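Local coordinates for 3-oxo-tetronate kinase (Haemophilus influenzae, PDB 1YZY), which catalyses the ATP-dependent phosphorylation of 3-oxo-tetronate to 3-oxo-tetronate 4-phosphate as a member of the four-carbon acid sugar kinase family, at residues 154-157 with 158-161; 209-212 with 213-216; 256-259 with 260-264; 284-287 with 288-291. One frame throughout, in Å; residues are numbered along the deposited sequence.

All four contacts are local, three of them on helices and one in the turn that leaves a helix. Contacts 1 and 2 lie in the sugar-binding N-terminal domain, their centres about 22 Å apart; contacts 3 and 4 lie in the nucleotide-binding C-terminal domain, centres about 25 Å apart. Each is partly buried. Contacts 1 and 2 lie at the end of a helix, where direct bonds are few: in contact 1 a water joins a backbone carbonyl to a side-chain amide, in contact 2 a carbonyl to a backbone amide. Contacts 3 and 4 lie in the first turns of helices, where regular backbone bonds dominate. Contact 3 lies beside predicted ATP-site residues, whereas contact 4, centred 34 Å from the chain's centre, is peripheral.

Contact 1 (154-157 with 158-161); sequences RLMD and AQAK
M156 CG stands anti to the backbone N (chi1 -178°) and the chain then bends at chi2, which carries CE to A160 CB, while Q159 takes the cramped first torsion that places CG between its backbone N and carbonyl carbon (chi1 47°). M156 and Q159 belong to the last, weakly bonded part of helix 152-159, from which the chain runs on through A160. The M156-A160 meeting is an apolar contact of a methyl with a methyl, CE to CB at 3.8 Å. Beyond it, M156 packs on T97 of helix 93-104 and, together with A160, on Y193 of strand 193-196, so the pair joins this part of the helix to both elements.

The backbone bonds across the same few residues differ in quality. A158 N donates to R154 O at 3.2 Å as an ordinary i to i+4 bond. One step on, the bond from Q159 N to M156 O is weak and bent, also 3.2 Å long but with an N-H...O angle of 132°.

Both ends of the Q159 amide are bonded. Its OE1 accepts from G94 N and its NE2 donates to S87 OG, both outside the segments, and these bonds should fix the amide's rotation. D157 OD1 likewise has its partner in T164 OG1. A water adds to the local network at the amide nitrogen: it donates to L155 O at 2.9 Å and accepts from Q159 NE2 at 3.2 Å.

Contact 2 (209-212 with 213-216); sequences EAVA and DFKL
V211 and F214 are the ends of a type I beta turn, their CA atoms 5.2 Å apart, and V211 is the first residue to leave helical backbone angles after helix 202-210. The turn is closed by F214 N donating to V211 O at 3.3 Å. The donor sits above the carbonyl plane, 69° out of it, so the bond does not use a lone pair direction. A second link is made through water, which donates to A210 O at 2.7 Å and accepts from D213 N at 3.0 Å. The water thus joins a carbonyl of the last helical turn to an amide in the middle of the beta turn.

Among side chains the contact is a CH-pi interaction. V211 CG1 lies over one face of the F214 ring, 4.1 Å from the centroid and 4° off the normal, so CG1 sits almost exactly above the ring centre. V211 CB also approaches ring atom CG of F214 at 4.1 Å. Of the two valine methyls, it is CG1, set beside the backbone N, that lies over the ring. At the ring's edge, in its plane, lies L216 O, which is hydrogen-bonded to T109 OG1.

Further out, the F214 ring meets that of F183 with the planes at about 55°, and V211 also packs on F183, from helix 176-188. This is a helix-to-strand connection: a beta turn carries the chain from helix 202-210 toward strand 216-219, with a valine-phenylalanine CH-pi pair at its two ends.

Contact 3 (256-259 with 260-264); sequences SVMT and NKQVE
The flat amide of Q262 lies across M258 and T259: its CD is 3.8 Å from M258 CG, and its OE1 approaches T259 CA at 3.4 Å. M258 and Q262 cross at about a right angle, as do M258 and K261. Two bends in M258 (chi2 42°, chi3 79°) fold its tip toward the lysine, bringing CE within 3.5 Å of K261 NZ. The K261 chain runs beside the V257 carbonyl, its CG 3.4 Å from V257 O.

Along the backbone, N260 N donates to S256 O at 3.0 Å and V263 N to T259 O at 2.9 Å. These bonds span the first two turns of helix 257-266; S256 holds the N-cap position, although its side chain makes no capping bond.

The polar ends of T259 and Q262 converge on one amine: T259 OG1 and Q262 OE1 both bond K395 NZ, and Q262 NE2 bonds K401 O. The T259 side chain lies about 4 Å from the S254 side chain and from G397, both assigned to ATP binding by similarity. T259 and V263 touch strand 248-252, V263 also touches strand 305-307, and Q262 and V263 touch helix 404-410.

Contact 4 (284-287 with 288-291); sequences ENYI and EQLY
Y286 and L290, one turn apart at the start of helix 286-295, pack through the phenol ring: L290 CG lies over one face, and the closest side-chain atoms are Y286 CD2 and L290 CD1 at 4.1 Å. The tyrosine CG is roughly anti to the backbone N (chi1 -150°), beside the carbonyl carbon, which brings the ring near L290 one turn on. Q289 meets the same ring from another direction, its OE1 3.7 Å from both Y286 CD1 and CE1, with the amide and ring planes 76° apart. All three side chains also touch F273 of strand 272-274, so this side of the helix rests on that strand.

I287, the other residue with a large share in the contact, acts chiefly through its backbone. Y291 N donates to I287 O at 3.0 Å, and L290 N to Y286 O at 3.0 Å with an N-H...O angle of 169°. At the N-cap residue, Q289 N donates to N285 O at 2.9 Å. The I287 side chain packs on K337 and K341 of helix 324-345, and Y291 makes a cation-pi contact with K341.

The chemistry therefore divides: successive i to i+4 backbone bonds hold the helical turn, while the side chains serve two neighbours. This is consistent with a helix lodged between two elements, Y286 and L290 packing on strand 272-274 while I287 and Y291 meet helix 324-345.

Contact 1 (154-157 with 158-161)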
ATOM      1  N   ARG A 154      18.830  -1.674 -19.811  1.00 19.52           N
ATOM      2  CA  ARG A 154      19.699  -0.497 -19.831  1.00 25.32           C
ATOM      3  C   ARG A 154      19.533   0.325 -18.557  1.00 25.64           C
ATOM      4  O   ARG A 154      20.512   0.859 -18.025  1.00 25.16           O
ATOM      5  CB  ARG A 154      19.429   0.382 -21.067  1.00 21.01           C
ATOM      6  CG  ARG A 154      19.977  -0.197 -22.378  1.00 19.94           C
ATOM      7  CD  ARG A 154      20.162   0.862 -23.453  1.00 18.96           C
ATOM      8  NE  ARG A 154      18.928   1.567 -23.821  1.00 15.68           N
ATOM      9  CZ  ARG A 154      18.255   1.381 -24.955  1.00 14.09           C
ATOM     10  NH1 ARG A 154      18.666   0.495 -25.857  1.00 10.87           N
ATOM     11  NH2 ARG A 154      17.198   2.127 -25.217  1.00 13.46           N
ATOM     12  N   LEU A 155      18.288   0.452 -18.103  1.00 18.99           N
ATOM     13  CA  LEU A 155      17.980   1.190 -16.883  1.00 17.56           C
ATOM     14  C   LEU A 155      18.616   0.506 -15.685  1.00 15.99           C
ATOM     15  O   LEU A 155      19.213   1.163 -14.833  1.00 18.94           O
ATOM     16  CB  LEU A 155      16.469   1.272 -16.668  1.00  9.45           C
ATOM     17  CG  LEU A 155      15.698   2.157 -17.627  1.00 14.32           C
ATOM     18  CD1 LEU A 155      14.216   1.961 -17.399  1.00 14.92           C
ATOM     19  CD2 LEU A 155      16.113   3.617 -17.449  1.00 12.79           C
ATOM     20  N   MET A 156      18.476  -0.811 -15.608  1.00 17.14           N
ATOM     21  CA  MET A 156      19.050  -1.543 -14.495  1.00 18.17           C
ATOM     22  C   MET A 156      20.579  -1.549 -14.528  1.00 19.69           C
ATOM     23  O   MET A 156      21.228  -1.427 -13.482  1.00 18.22           O
ATOM     24  CB  MET A 156      18.515  -2.977 -14.453  1.00 13.61           C
ATOM     25  CG  MET A 156      19.049  -3.801 -13.271  1.00 16.37           C
ATOM     26  SD  MET A 156      18.540  -3.248 -11.630  1.00 18.65           S
ATOM     27  CE  MET A 156      19.265  -4.544 -10.623  1.00 10.92           C
ATOM     28  N   ASP A 157      21.148  -1.700 -15.720  1.00 19.53           N
ATOM     29  CA  ASP A 157      22.601  -1.743 -15.885  1.00 20.50           C
ATOM     30  C   ASP A 157      23.285  -0.471 -15.409  1.00 20.90           C
ATOM     31  O   ASP A 157      24.421  -0.507 -14.939  1.00 25.52           O
ATOM     32  CB  ASP A 157      22.980  -1.993 -17.351  1.00 23.12           C
ATOM     33  CG  ASP A 157      22.931  -3.467 -17.744  1.00 21.12           C
ATOM     34  OD1 ASP A 157      22.678  -4.345 -16.887  1.00 25.66           O
ATOM     35  OD2 ASP A 157      23.159  -3.744 -18.938  1.00 23.63           O
ATOM     36  N   ALA A 158      22.614   0.655 -15.598  1.00 15.63           N
ATOM     37  CA  ALA A 158      23.146   1.945 -15.188  1.00 21.75           C
ATOM     38  C   ALA A 158      23.392   2.036 -13.680  1.00 25.06           C
ATOM     39  O   ALA A 158      24.399   2.595 -13.245  1.00 28.18           O
ATOM     40  CB  ALA A 158      22.200   3.037 -15.618  1.00 24.76           C
ATOM     41  N   GLN A 159      22.497   1.438 -12.901  1.00 22.15           N
ATOM     42  CA  GLN A 159      22.565   1.472 -11.439  1.00 18.91           C
ATOM     43  C   GLN A 159      22.937   0.169 -10.745  1.00 15.18           C
ATOM     44  O   GLN A 159      22.905   0.095  -9.510  1.00 22.63           O
ATOM     45  CB  GLN A 159      21.219   1.932 -10.877  1.00 13.21           C
ATOM     46  CG  GLN A 159      20.141   1.138 -11.602  1.00 18.13           C
ATOM     47  CD  GLN A 159      18.750   1.475 -11.147  1.00 28.98           C
ATOM     48  OE1 GLN A 159      18.273   0.935 -10.159  1.00 27.93           O
ATOM     49  NE2 GLN A 159      18.081   2.353 -11.879  1.00 25.75           N
ATOM     50  N   ALA A 160      23.247  -0.874 -11.504  1.00 14.40           N
ATOM     51  CA  ALA A 160      23.589  -2.152 -10.895  1.00 15.05           C
ATOM     52  C   ALA A 160      25.066  -2.513 -11.012  1.00 21.33           C
ATOM     53  O   ALA A 160      25.791  -1.959 -11.837  1.00 21.39           O
ATOM     54  CB  ALA A 160      22.728  -3.255 -11.488  1.00 20.97           C
ATOM     55  N   LYS A 161      25.518  -3.411 -10.138  1.00 21.21           N
ATOM     56  CA  LYS A 161      26.902  -3.872 -10.141  1.00 30.65           C
ATOM     57  C   LYS A 161      27.084  -5.009 -11.155  1.00 30.47           C
ATOM     58  O   LYS A 161      28.208  -5.309 -11.565  1.00 32.48           O
ATOM     59  CB  LYS A 161      27.312  -4.370  -8.748  1.00 33.56           C
ATOM     60  CG  LYS A 161      28.272  -3.462  -7.989  1.00 42.87           C
ATOM     61  CD  LYS A 161      27.580  -2.248  -7.397  1.00 49.13           C
ATOM     62  CE  LYS A 161      28.584  -1.289  -6.759  1.00 57.17           C
ATOM     63  NZ  LYS A 161      29.410  -0.556  -7.772  1.00 57.35           N
TER
HETATM   64  O   HOH W   1      19.349   3.993 -14.377  1.00 22.15           O

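Contact 2 (209-212 with 213-216)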
ATOM      1  N   GLU A 209       5.135 -19.154 -11.669  1.00 22.13           N
ATOM      2  CA  GLU A 209       5.412 -20.578 -11.547  1.00 19.91           C
ATOM      3  C   GLU A 209       6.909 -20.848 -11.696  1.00 16.14           C
ATOM      4  O   GLU A 209       7.468 -21.702 -11.004  1.00 16.40           O
ATOM      5  CB  GLU A 209       4.626 -21.338 -12.617  1.00 25.25           C
ATOM      6  CG  GLU A 209       3.912 -22.577 -12.104  1.00 46.23           C
ATOM      7  CD  GLU A 209       4.651 -23.855 -12.427  1.00 54.36           C
ATOM      8  OE1 GLU A 209       4.599 -24.288 -13.602  1.00 58.23           O
ATOM      9  OE2 GLU A 209       5.275 -24.429 -11.509  1.00 59.39           O
ATOM     10  N   ALA A 210       7.546 -20.121 -12.609  1.00 16.34           N
ATOM     11  CA  ALA A 210       8.977 -20.273 -12.859  1.00 20.75           C
ATOM     12  C   ALA A 210       9.846 -19.853 -11.653  1.00 25.00           C
ATOM     13  O   ALA A 210      10.843 -20.509 -11.336  1.00 19.15           O
ATOM     14  CB  ALA A 210       9.368 -19.485 -14.117  1.00 12.78           C
ATOM     15  N   VAL A 211       9.464 -18.759 -10.994  1.00 19.22           N
ATOM     16  CA  VAL A 211      10.197 -18.251  -9.837  1.00 19.78           C
ATOM     17  C   VAL A 211       9.723 -18.819  -8.493  1.00 21.35           C
ATOM     18  O   VAL A 211       9.997 -18.246  -7.439  1.00 24.29           O
ATOM     19  CB  VAL A 211      10.134 -16.703  -9.769  1.00 16.80           C
ATOM     20  CG1 VAL A 211      10.796 -16.088 -10.990  1.00 15.89           C
ATOM     21  CG2 VAL A 211       8.701 -16.237  -9.650  1.00 13.57           C
ATOM     22  N   ALA A 212       9.064 -19.968  -8.525  1.00 21.54           N
ATOM     23  CA  ALA A 212       8.543 -20.604  -7.317  1.00 20.67           C
ATOM     24  C   ALA A 212       9.580 -20.993  -6.263  1.00 27.16           C
ATOM     25  O   ALA A 212       9.231 -21.230  -5.106  1.00 30.30           O
ATOM     26  CB  ALA A 212       7.731 -21.819  -7.698  1.00 15.25           C
ATOM     27  N   ASP A 213      10.836 -21.143  -6.668  1.00 28.32           N
ATOM     28  CA  ASP A 213      11.884 -21.530  -5.731  1.00 27.43           C
ATOM     29  C   ASP A 213      12.985 -20.492  -5.565  1.00 25.60           C
ATOM     30  O   ASP A 213      14.004 -20.767  -4.924  1.00 28.66           O
ATOM     31  CB  ASP A 213      12.491 -22.879  -6.125  1.00 30.67           C
ATOM     32  CG  ASP A 213      11.521 -24.032  -5.934  1.00 40.15           C
ATOM     33  OD1 ASP A 213      10.992 -24.191  -4.810  1.00 48.05           O
ATOM     34  OD2 ASP A 213      11.285 -24.777  -6.909  1.00 49.58           O
ATOM     35  N   PHE A 214      12.811 -19.336  -6.200  1.00 20.61           N
ATOM     36  CA  PHE A 214      13.766 -18.242  -6.090  1.00 22.62           C
ATOM     37  C   PHE A 214      13.748 -17.712  -4.650  1.00 22.89           C
ATOM     38  O   PHE A 214      12.683 -17.501  -4.073  1.00 23.68           O
ATOM     39  CB  PHE A 214      13.382 -17.102  -7.034  1.00 23.49           C
ATOM     40  CG  PHE A 214      13.978 -17.209  -8.408  1.00 19.92           C
ATOM     41  CD1 PHE A 214      13.931 -18.406  -9.117  1.00 22.33           C
ATOM     42  CD2 PHE A 214      14.545 -16.094  -9.013  1.00 11.62           C
ATOM     43  CE1 PHE A 214      14.437 -18.483 -10.413  1.00 23.68           C
ATOM     44  CE2 PHE A 214      15.053 -16.162 -10.308  1.00 23.27           C
ATOM     45  CZ  PHE A 214      14.998 -17.358 -11.009  1.00 21.05           C
ATOM     46  N   LYS A 215      14.934 -17.513  -4.077  1.00 27.68           N
ATOM     47  CA  LYS A 215      15.076 -16.995  -2.717  1.00 22.83           C
ATOM     48  C   LYS A 215      14.667 -15.522  -2.725  1.00 23.76           C
ATOM     49  O   LYS A 215      14.212 -14.987  -1.711  1.00 22.68           O
ATOM     50  CB  LYS A 215      16.535 -17.106  -2.286  1.00 29.17           C
ATOM     51  CG  LYS A 215      16.759 -17.414  -0.839  1.00 39.87           C
ATOM     52  CD  LYS A 215      16.547 -18.885  -0.569  1.00 43.97           C
ATOM     53  CE  LYS A 215      16.764 -19.212   0.908  1.00 53.18           C
ATOM     54  NZ  LYS A 215      15.786 -18.542   1.827  1.00 51.56           N
ATOM     55  N   LEU A 216      14.872 -14.878  -3.876  1.00 20.48           N
ATOM     56  CA  LEU A 216      14.550 -13.467  -4.081  1.00 19.44           C
ATOM     57  C   LEU A 216      14.008 -13.123  -5.480  1.00 20.06           C
ATOM     58  O   LEU A 216      14.512 -13.605  -6.493  1.00 21.02           O
ATOM     59  CB  LEU A 216      15.798 -12.610  -3.829  1.00 18.08           C
ATOM     60  CG  LEU A 216      15.681 -11.133  -4.204  1.00 21.51           C
ATOM     61  CD1 LEU A 216      14.727 -10.430  -3.243  1.00 14.58           C
ATOM     62  CD2 LEU A 216      17.044 -10.475  -4.185  1.00 14.66           C
TER
HETATM   63  O   HOH W   2      12.018 -21.809  -9.304  1.00 29.18           O

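Contact 3 (256-259 with 260-264)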
ATOM      1  N   SER A 256     -12.601  16.774  -0.209  1.00 39.82           N
ATOM      2  CA  SER A 256     -12.546  16.446  -1.625  1.00 43.96           C
ATOM      3  C   SER A 256     -13.954  16.230  -2.162  1.00 42.53           C
ATOM      4  O   SER A 256     -14.882  15.947  -1.407  1.00 40.19           O
ATOM      5  CB  SER A 256     -11.687  15.204  -1.864  1.00 45.12           C
ATOM      6  OG  SER A 256     -10.311  15.555  -1.941  1.00 65.68           O
ATOM      7  N   VAL A 257     -14.112  16.401  -3.468  1.00 40.07           N
ATOM      8  CA  VAL A 257     -15.404  16.233  -4.116  1.00 42.35           C
ATOM      9  C   VAL A 257     -16.110  14.928  -3.748  1.00 39.60           C
ATOM     10  O   VAL A 257     -17.314  14.933  -3.467  1.00 35.66           O
ATOM     11  CB  VAL A 257     -15.274  16.329  -5.656  1.00 45.59           C
ATOM     12  CG1 VAL A 257     -14.946  17.755  -6.056  1.00 43.46           C
ATOM     13  CG2 VAL A 257     -14.184  15.374  -6.161  1.00 51.82           C
ATOM     14  N   MET A 258     -15.365  13.822  -3.764  1.00 34.37           N
ATOM     15  CA  MET A 258     -15.929  12.512  -3.443  1.00 40.22           C
ATOM     16  C   MET A 258     -16.337  12.368  -1.979  1.00 40.48           C
ATOM     17  O   MET A 258     -17.392  11.803  -1.677  1.00 36.68           O
ATOM     18  CB  MET A 258     -14.960  11.394  -3.839  1.00 38.31           C
ATOM     19  CG  MET A 258     -15.477   9.999  -3.527  1.00 40.04           C
ATOM     20  SD  MET A 258     -17.224   9.811  -3.938  1.00 49.17           S
ATOM     21  CE  MET A 258     -17.143   9.592  -5.693  1.00 41.63           C
ATOM     22  N   THR A 259     -15.516  12.898  -1.077  1.00 38.87           N
ATOM     23  CA  THR A 259     -15.809  12.819   0.349  1.00 38.18           C
ATOM     24  C   THR A 259     -17.040  13.654   0.717  1.00 36.73           C
ATOM     25  O   THR A 259     -17.883  13.218   1.506  1.00 39.47           O
ATOM     26  CB  THR A 259     -14.599  13.258   1.201  1.00 34.35           C
ATOM     27  OG1 THR A 259     -13.465  12.442   0.876  1.00 27.28           O
ATOM     28  CG2 THR A 259     -14.907  13.104   2.688  1.00 33.08           C
ATOM     29  N   ASN A 260     -17.147  14.844   0.137  1.00 30.21           N
ATOM     30  CA  ASN A 260     -18.274  15.720   0.404  1.00 29.63           C
ATOM     31  C   ASN A 260     -19.585  15.045   0.057  1.00 32.71           C
ATOM     32  O   ASN A 260     -20.599  15.270   0.716  1.00 33.52           O
ATOM     33  CB  ASN A 260     -18.147  17.015  -0.380  1.00 28.15           C
ATOM     34  CG  ASN A 260     -17.745  18.170   0.491  1.00 33.95           C
ATOM     35  OD1 ASN A 260     -18.591  18.835   1.094  1.00 29.43           O
ATOM     36  ND2 ASN A 260     -16.448  18.428   0.564  1.00 37.27           N
ATOM     37  N   LYS A 261     -19.567  14.242  -1.000  1.00 30.64           N
ATOM     38  CA  LYS A 261     -20.755  13.521  -1.430  1.00 32.83           C
ATOM     39  C   LYS A 261     -21.031  12.341  -0.508  1.00 34.69           C
ATOM     40  O   LYS A 261     -22.190  12.029  -0.232  1.00 36.88           O
ATOM     41  CB  LYS A 261     -20.598  13.040  -2.877  1.00 37.67           C
ATOM     42  CG  LYS A 261     -20.569  14.170  -3.899  1.00 44.67           C
ATOM     43  CD  LYS A 261     -20.421  13.649  -5.323  1.00 52.62           C
ATOM     44  CE  LYS A 261     -19.110  12.893  -5.499  1.00 58.20           C
ATOM     45  NZ  LYS A 261     -18.930  12.368  -6.878  1.00 63.18           N
ATOM     46  N   GLN A 262     -19.969  11.672  -0.063  1.00 29.59           N
ATOM     47  CA  GLN A 262     -20.093  10.519   0.833  1.00 30.08           C
ATOM     48  C   GLN A 262     -20.647  10.948   2.196  1.00 29.68           C
ATOM     49  O   GLN A 262     -21.311  10.167   2.882  1.00 29.98           O
ATOM     50  CB  GLN A 262     -18.735   9.819   1.004  1.00 25.38           C
ATOM     51  CG  GLN A 262     -18.198   9.167  -0.269  1.00 23.58           C
ATOM     52  CD  GLN A 262     -16.753   8.710  -0.134  1.00 27.99           C
ATOM     53  OE1 GLN A 262     -15.896   9.463   0.309  1.00 34.36           O
ATOM     54  NE2 GLN A 262     -16.486   7.469  -0.503  1.00 29.62           N
ATOM     55  N   VAL A 263     -20.323  12.176   2.597  1.00 30.99           N
ATOM     56  CA  VAL A 263     -20.789  12.747   3.863  1.00 32.10           C
ATOM     57  C   VAL A 263     -22.246  13.181   3.696  1.00 34.67           C
ATOM     58  O   VAL A 263     -23.085  12.940   4.559  1.00 31.72           O
ATOM     59  CB  VAL A 263     -19.925  13.980   4.278  1.00 29.27           C
ATOM     60  CG1 VAL A 263     -20.581  14.740   5.421  1.00 31.53           C
ATOM     61  CG2 VAL A 263     -18.520  13.538   4.684  1.00 26.12           C
ATOM     62  N   GLU A 264     -22.518  13.835   2.574  1.00 36.00           N
ATOM     63  CA  GLU A 264     -23.844  14.324   2.238  1.00 39.81           C
ATOM     64  C   GLU A 264     -24.848  13.168   2.115  1.00 41.20           C
ATOM     65  O   GLU A 264     -26.053  13.353   2.317  1.00 44.86           O
ATOM     66  CB  GLU A 264     -23.763  15.094   0.919  1.00 42.97           C
ATOM     67  CG  GLU A 264     -24.522  16.409   0.894  1.00 61.65           C
ATOM     68  CD  GLU A 264     -25.998  16.235   0.588  1.00 68.70           C
ATOM     69  OE1 GLU A 264     -26.352  16.196  -0.611  1.00 74.97           O
ATOM     70  OE2 GLU A 264     -26.805  16.145   1.540  1.00 71.78           O
TER

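Contact 4 (284-287 with 288-291)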
ATOM      1  N   GLU A 284     -12.140  24.954  24.849  1.00 48.36           N
ATOM      2  CA  GLU A 284     -11.296  23.922  25.449  1.00 51.10           C
ATOM      3  C   GLU A 284     -12.040  22.631  25.792  1.00 47.94           C
ATOM      4  O   GLU A 284     -11.428  21.569  25.930  1.00 46.42           O
ATOM      5  CB  GLU A 284     -10.611  24.461  26.705  1.00 56.14           C
ATOM      6  CG  GLU A 284      -9.707  25.654  26.464  1.00 65.58           C
ATOM      7  CD  GLU A 284      -8.958  26.059  27.715  1.00 72.58           C
ATOM      8  OE1 GLU A 284      -7.975  25.371  28.063  1.00 76.52           O
ATOM      9  OE2 GLU A 284      -9.355  27.056  28.359  1.00 73.88           O
ATOM     10  N   ASN A 285     -13.351  22.736  25.965  1.00 45.87           N
ATOM     11  CA  ASN A 285     -14.171  21.578  26.303  1.00 44.78           C
ATOM     12  C   ASN A 285     -14.768  20.905  25.082  1.00 37.73           C
ATOM     13  O   ASN A 285     -15.596  20.006  25.218  1.00 37.67           O
ATOM     14  CB  ASN A 285     -15.311  21.986  27.238  1.00 47.67           C
ATOM     15  CG  ASN A 285     -14.818  22.484  28.572  1.00 55.60           C
ATOM     16  OD1 ASN A 285     -14.224  21.733  29.351  1.00 58.15           O
ATOM     17  ND2 ASN A 285     -15.069  23.756  28.854  1.00 54.05           N
ATOM     18  N   TYR A 286     -14.338  21.325  23.895  1.00 33.58           N
ATOM     19  CA  TYR A 286     -14.859  20.771  22.649  1.00 30.18           C
ATOM     20  C   TYR A 286     -14.636  19.276  22.491  1.00 28.36           C
ATOM     21  O   TYR A 286     -15.494  18.570  21.979  1.00 24.64           O
ATOM     22  CB  TYR A 286     -14.273  21.498  21.442  1.00 27.03           C
ATOM     23  CG  TYR A 286     -15.218  21.509  20.273  1.00 27.20           C
ATOM     24  CD1 TYR A 286     -16.559  21.842  20.455  1.00 25.74           C
ATOM     25  CD2 TYR A 286     -14.783  21.192  18.984  1.00 25.94           C
ATOM     26  CE1 TYR A 286     -17.454  21.863  19.389  1.00 22.69           C
ATOM     27  CE2 TYR A 286     -15.675  21.208  17.898  1.00 24.03           C
ATOM     28  CZ  TYR A 286     -17.011  21.548  18.114  1.00 24.78           C
ATOM     29  OH  TYR A 286     -17.911  21.585  17.070  1.00 30.86           O
ATOM     30  N   ILE A 287     -13.460  18.808  22.876  1.00 29.63           N
ATOM     31  CA  ILE A 287     -13.151  17.396  22.769  1.00 28.56           C
ATOM     32  C   ILE A 287     -14.029  16.590  23.723  1.00 28.68           C
ATOM     33  O   ILE A 287     -14.457  15.484  23.395  1.00 29.28           O
ATOM     34  CB  ILE A 287     -11.646  17.150  23.020  1.00 30.48           C
ATOM     35  CG1 ILE A 287     -10.838  17.803  21.886  1.00 31.22           C
ATOM     36  CG2 ILE A 287     -11.348  15.655  23.127  1.00 20.49           C
ATOM     37  CD1 ILE A 287      -9.347  17.848  22.113  1.00 34.91           C
ATOM     38  N   GLU A 288     -14.307  17.148  24.897  1.00 25.12           N
ATOM     39  CA  GLU A 288     -15.146  16.457  25.870  1.00 24.46           C
ATOM     40  C   GLU A 288     -16.594  16.414  25.403  1.00 24.95           C
ATOM     41  O   GLU A 288     -17.300  15.442  25.647  1.00 16.87           O
ATOM     42  CB  GLU A 288     -15.064  17.123  27.245  1.00 27.58           C
ATOM     43  CG  GLU A 288     -15.768  16.337  28.369  1.00 27.73           C
ATOM     44  CD  GLU A 288     -15.102  15.000  28.693  1.00 34.18           C
ATOM     45  OE1 GLU A 288     -13.875  14.862  28.474  1.00 36.34           O
ATOM     46  OE2 GLU A 288     -15.803  14.089  29.186  1.00 33.01           O
ATOM     47  N   GLN A 289     -17.040  17.482  24.750  1.00 25.16           N
ATOM     48  CA  GLN A 289     -18.406  17.543  24.250  1.00 25.22           C
ATOM     49  C   GLN A 289     -18.604  16.495  23.151  1.00 24.96           C
ATOM     50  O   GLN A 289     -19.587  15.756  23.163  1.00 30.00           O
ATOM     51  CB  GLN A 289     -18.717  18.937  23.701  1.00 25.69           C
ATOM     52  CG  GLN A 289     -20.186  19.139  23.366  1.00 25.19           C
ATOM     53  CD  GLN A 289     -20.422  20.281  22.400  1.00 23.77           C
ATOM     54  OE1 GLN A 289     -19.636  21.223  22.326  1.00 26.91           O
ATOM     55  NE2 GLN A 289     -21.520  20.205  21.654  1.00 31.78           N
ATOM     56  N   LEU A 290     -17.681  16.467  22.193  1.00 26.63           N
ATOM     57  CA  LEU A 290     -17.725  15.520  21.081  1.00 22.42           C
ATOM     58  C   LEU A 290     -17.673  14.078  21.572  1.00 21.90           C
ATOM     59  O   LEU A 290     -18.317  13.202  20.992  1.00 24.79           O
ATOM     60  CB  LEU A 290     -16.550  15.751  20.126  1.00 24.88           C
ATOM     61  CG  LEU A 290     -16.430  17.062  19.355  1.00 21.91           C
ATOM     62  CD1 LEU A 290     -15.085  17.108  18.678  1.00 21.24           C
ATOM     63  CD2 LEU A 290     -17.540  17.179  18.340  1.00 31.20           C
ATOM     64  N   TYR A 291     -16.839  13.825  22.578  1.00 23.27           N
ATOM     65  CA  TYR A 291     -16.693  12.487  23.151  1.00 20.94           C
ATOM     66  C   TYR A 291     -18.013  11.989  23.725  1.00 21.64           C
ATOM     67  O   TYR A 291     -18.423  10.850  23.475  1.00 18.32           O
ATOM     68  CB  TYR A 291     -15.625  12.496  24.251  1.00 20.12           C
ATOM     69  CG  TYR A 291     -15.593  11.245  25.105  1.00 26.45           C
ATOM     70  CD1 TYR A 291     -14.989  10.073  24.645  1.00 23.05           C
ATOM     71  CD2 TYR A 291     -16.149  11.235  26.383  1.00 24.08           C
ATOM     72  CE1 TYR A 291     -14.939   8.930  25.439  1.00 19.43           C
ATOM     73  CE2 TYR A 291     -16.106  10.095  27.182  1.00 22.64           C
ATOM     74  CZ  TYR A 291     -15.497   8.951  26.706  1.00 25.76           C
ATOM     75  OH  TYR A 291     -15.415   7.837  27.508  1.00 29.14           O
TER